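Local coordinates for PPC domain-containing protein (Pyrococcus horikoshii, PDB 2DT4), which is of unknown function but forms a trimer of a plant- and prokaryote-conserved (PPC) domain, a fold linked in plants to DNA-binding AT-hook proteins, at residues L22-Y25 with I26-C30. Sequence-based numbering, arbitrary orientation.
Sequences LLTY and IKNFC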
ATOM      1  N   LEU A  22     -15.653   8.398   2.024  1.00  9.28           N
ATOM      2  CA  LEU A  22     -14.807   7.300   2.502  1.00  9.70           C
ATOM      3  C   LEU A  22     -14.323   7.341   3.965  1.00  9.70           C
ATOM      4  O   LEU A  22     -14.404   6.330   4.680  1.00  9.03           O
ATOM      5  CB  LEU A  22     -13.634   7.155   1.537  1.00  9.96           C
ATOM      6  CG  LEU A  22     -12.712   5.961   1.775  1.00 11.26           C
ATOM      7  CD1 LEU A  22     -13.510   4.669   1.760  1.00 11.09           C
ATOM      8  CD2 LEU A  22     -11.593   5.947   0.728  1.00 13.06           C
ATOM      9  N   LEU A  23     -13.766   8.473   4.392  1.00  9.51           N
ATOM     10  CA  LEU A  23     -13.244   8.592   5.761  1.00 10.47           C
ATOM     11  C   LEU A  23     -14.370   8.425   6.770  1.00  9.98           C
ATOM     12  O   LEU A  23     -14.224   7.707   7.770  1.00 10.64           O
ATOM     13  CB  LEU A  23     -12.458   9.899   6.028  1.00 10.60           C
ATOM     14  CG  LEU A  23     -11.172  10.056   5.211  1.00 13.08           C
ATOM     15  CD1 LEU A  23     -10.657  11.463   5.406  1.00 15.68           C
ATOM     16  CD2 LEU A  23     -10.118   9.035   5.613  1.00 13.75           C
ATOM     17  N   THR A  24     -15.507   9.044   6.464  1.00  9.98           N
ATOM     18  CA  THR A  24     -16.686   8.969   7.307  1.00 10.08           C
ATOM     19  C   THR A  24     -17.145   7.545   7.449  1.00 10.00           C
ATOM     20  O   THR A  24     -17.390   7.086   8.558  1.00 10.10           O
ATOM     21  CB  THR A  24     -17.777   9.871   6.732  1.00  9.89           C
ATOM     22  OG1 THR A  24     -17.311  11.227   6.751  1.00 11.90           O
ATOM     23  CG2 THR A  24     -19.021   9.863   7.627  1.00 11.62           C
ATOM     24  N   TYR A  25     -17.225   6.808   6.347  1.00  9.64           N
ATOM     25  CA  TYR A  25     -17.689   5.431   6.407  1.00  9.21           C
ATOM     26  C   TYR A  25     -16.744   4.583   7.254  1.00  8.85           C
ATOM     27  O   TYR A  25     -17.174   3.812   8.082  1.00  9.48           O
ATOM     28  CB  TYR A  25     -17.803   4.830   4.997  1.00  8.72           C
ATOM     29  CG  TYR A  25     -18.165   3.369   4.964  1.00 10.16           C
ATOM     30  CD1 TYR A  25     -19.472   2.947   4.744  1.00 11.34           C
ATOM     31  CD2 TYR A  25     -17.202   2.396   5.175  1.00 10.49           C
ATOM     32  CE1 TYR A  25     -19.790   1.606   4.714  1.00 10.28           C
ATOM     33  CE2 TYR A  25     -17.514   1.059   5.149  1.00 11.98           C
ATOM     34  CZ  TYR A  25     -18.802   0.676   4.919  1.00 12.56           C
ATOM     35  OH  TYR A  25     -19.098  -0.652   4.864  1.00 13.78           O
ATOM     36  N   ILE A  26     -15.439   4.749   7.067  1.00  8.36           N
ATOM     37  CA  ILE A  26     -14.503   3.894   7.773  1.00  8.86           C
ATOM     38  C   ILE A  26     -14.638   4.196   9.274  1.00  9.16           C
ATOM     39  O   ILE A  26     -14.653   3.271  10.068  1.00  8.88           O
ATOM     40  CB  ILE A  26     -13.033   4.039   7.258  1.00  9.03           C
ATOM     41  CG1 ILE A  26     -12.918   3.508   5.825  1.00  8.72           C
ATOM     42  CG2 ILE A  26     -12.074   3.276   8.188  1.00 11.26           C
ATOM     43  CD1 ILE A  26     -11.687   3.933   5.143  1.00 10.20           C
ATOM     44  N   LYS A  27     -14.769   5.473   9.648  1.00  9.60           N
ATOM     45  CA  LYS A  27     -14.995   5.862  11.045  1.00  9.20           C
ATOM     46  C   LYS A  27     -16.260   5.216  11.617  1.00  8.66           C
ATOM     47  O   LYS A  27     -16.233   4.606  12.703  1.00  9.27           O
ATOM     48  CB  LYS A  27     -15.071   7.377  11.182  1.00 10.16           C
ATOM     49  CG  LYS A  27     -15.428   7.822  12.602  1.00 11.16           C
ATOM     50  CD  LYS A  27     -15.363   9.346  12.786  1.00 17.68           C
ATOM     51  CE  LYS A  27     -15.769   9.708  14.189  1.00 22.16           C
ATOM     52  NZ  LYS A  27     -15.358  11.061  14.721  1.00 27.36           N
ATOM     53  N   ASN A  28     -17.364   5.321  10.875  1.00  8.98           N
ATOM     54  CA  ASN A  28     -18.633   4.767  11.330  1.00  9.18           C
ATOM     55  C   ASN A  28     -18.602   3.234  11.434  1.00  9.18           C
ATOM     56  O   ASN A  28     -19.219   2.629  12.334  1.00  9.81           O
ATOM     57  CB  ASN A  28     -19.752   5.242  10.387  1.00  9.77           C
ATOM     58  CG  ASN A  28     -20.128   6.715  10.639  1.00 10.20           C
ATOM     59  OD1 ASN A  28     -19.888   7.239  11.745  1.00 13.49           O
ATOM     60  ND2 ASN A  28     -20.708   7.378   9.637  1.00 11.05           N
ATOM     61  N   PHE A  29     -17.924   2.609  10.478  1.00  9.02           N
ATOM     62  CA  PHE A  29     -17.676   1.168  10.522  1.00  9.32           C
ATOM     63  C   PHE A  29     -16.961   0.815  11.866  1.00  8.80           C
ATOM     64  O   PHE A  29     -17.387  -0.107  12.583  1.00  8.73           O
ATOM     65  CB  PHE A  29     -16.890   0.717   9.294  1.00  9.23           C
ATOM     66  CG  PHE A  29     -16.376  -0.681   9.380  1.00 12.36           C
ATOM     67  CD1 PHE A  29     -15.121  -0.905   9.917  1.00 14.16           C
ATOM     68  CD2 PHE A  29     -17.103  -1.762   8.914  1.00 17.92           C
ATOM     69  CE1 PHE A  29     -14.608  -2.170   9.984  1.00 15.75           C
ATOM     70  CE2 PHE A  29     -16.567  -3.041   9.018  1.00 17.19           C
ATOM     71  CZ  PHE A  29     -15.329  -3.207   9.595  1.00 13.04           C
ATOM     72  N   CYS A  30     -15.870   1.506  12.176  1.00  8.73           N
ATOM     73  CA  CYS A  30     -15.117   1.211  13.374  1.00  9.29           C
ATOM     74  C   CYS A  30     -15.978   1.483  14.610  1.00 10.60           C
ATOM     75  O   CYS A  30     -15.914   0.730  15.547  1.00  9.98           O
ATOM     76  CB  CYS A  30     -13.797   1.981  13.434  1.00  9.60           C
ATOM     77  SG  CYS A  30     -12.622   1.447  12.161  1.00  9.79           S
TER
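Leu22 and Ile26 meet one turn apart: with chi1 at -174° Leu22 sends CG opposite its N, while chi1 of -67° lays CG1 of Ile26 beside its own N, next to the carbonyl O of Leu22. The two side chains run alongside each other, with Leu22 CD1 3.9 Å from Ile26 CD1, and Ile26 CG1 also packs 3.4 Å from Leu22 O. On the far side of the helix, Thr24 and Asn28 lie side by side in the same manner: the methyl CG2 of Thr24 approaches Asn28 ND2 at 3.6 Å. Cut back to an alanine, Asn28 would probably leave the Thr24 methyl and carbonyl O without the amide beside them and lose packing against Leu143 of the second subunit. Tyr25 swings its ring along the helix, where CE2 reaches Phe29 CB at 4.2 Å in an oblique approach. Its OH is hydrogen-bonded to Leu141 O of the second subunit, which places this turn at a subunit interface. Beneath the side chains, four successive backbone bonds hold the turns; the one from Phe29 N to Tyr25 O is 2.8 Å long with an N-H...O angle of 166°. Leu22 and Ile26 are buried, Leu22 against Leu75 and Ala114, Ile26 against Val88; Phe29 is buried as well, its ring packed edge-to-face with Tyr12 and against Phe14. These i to i+4 pairs are the regular pattern of an amphipathic alpha-helix, here helix 22-33 of the PPC domain, laid against the strands of its large mixed sheet.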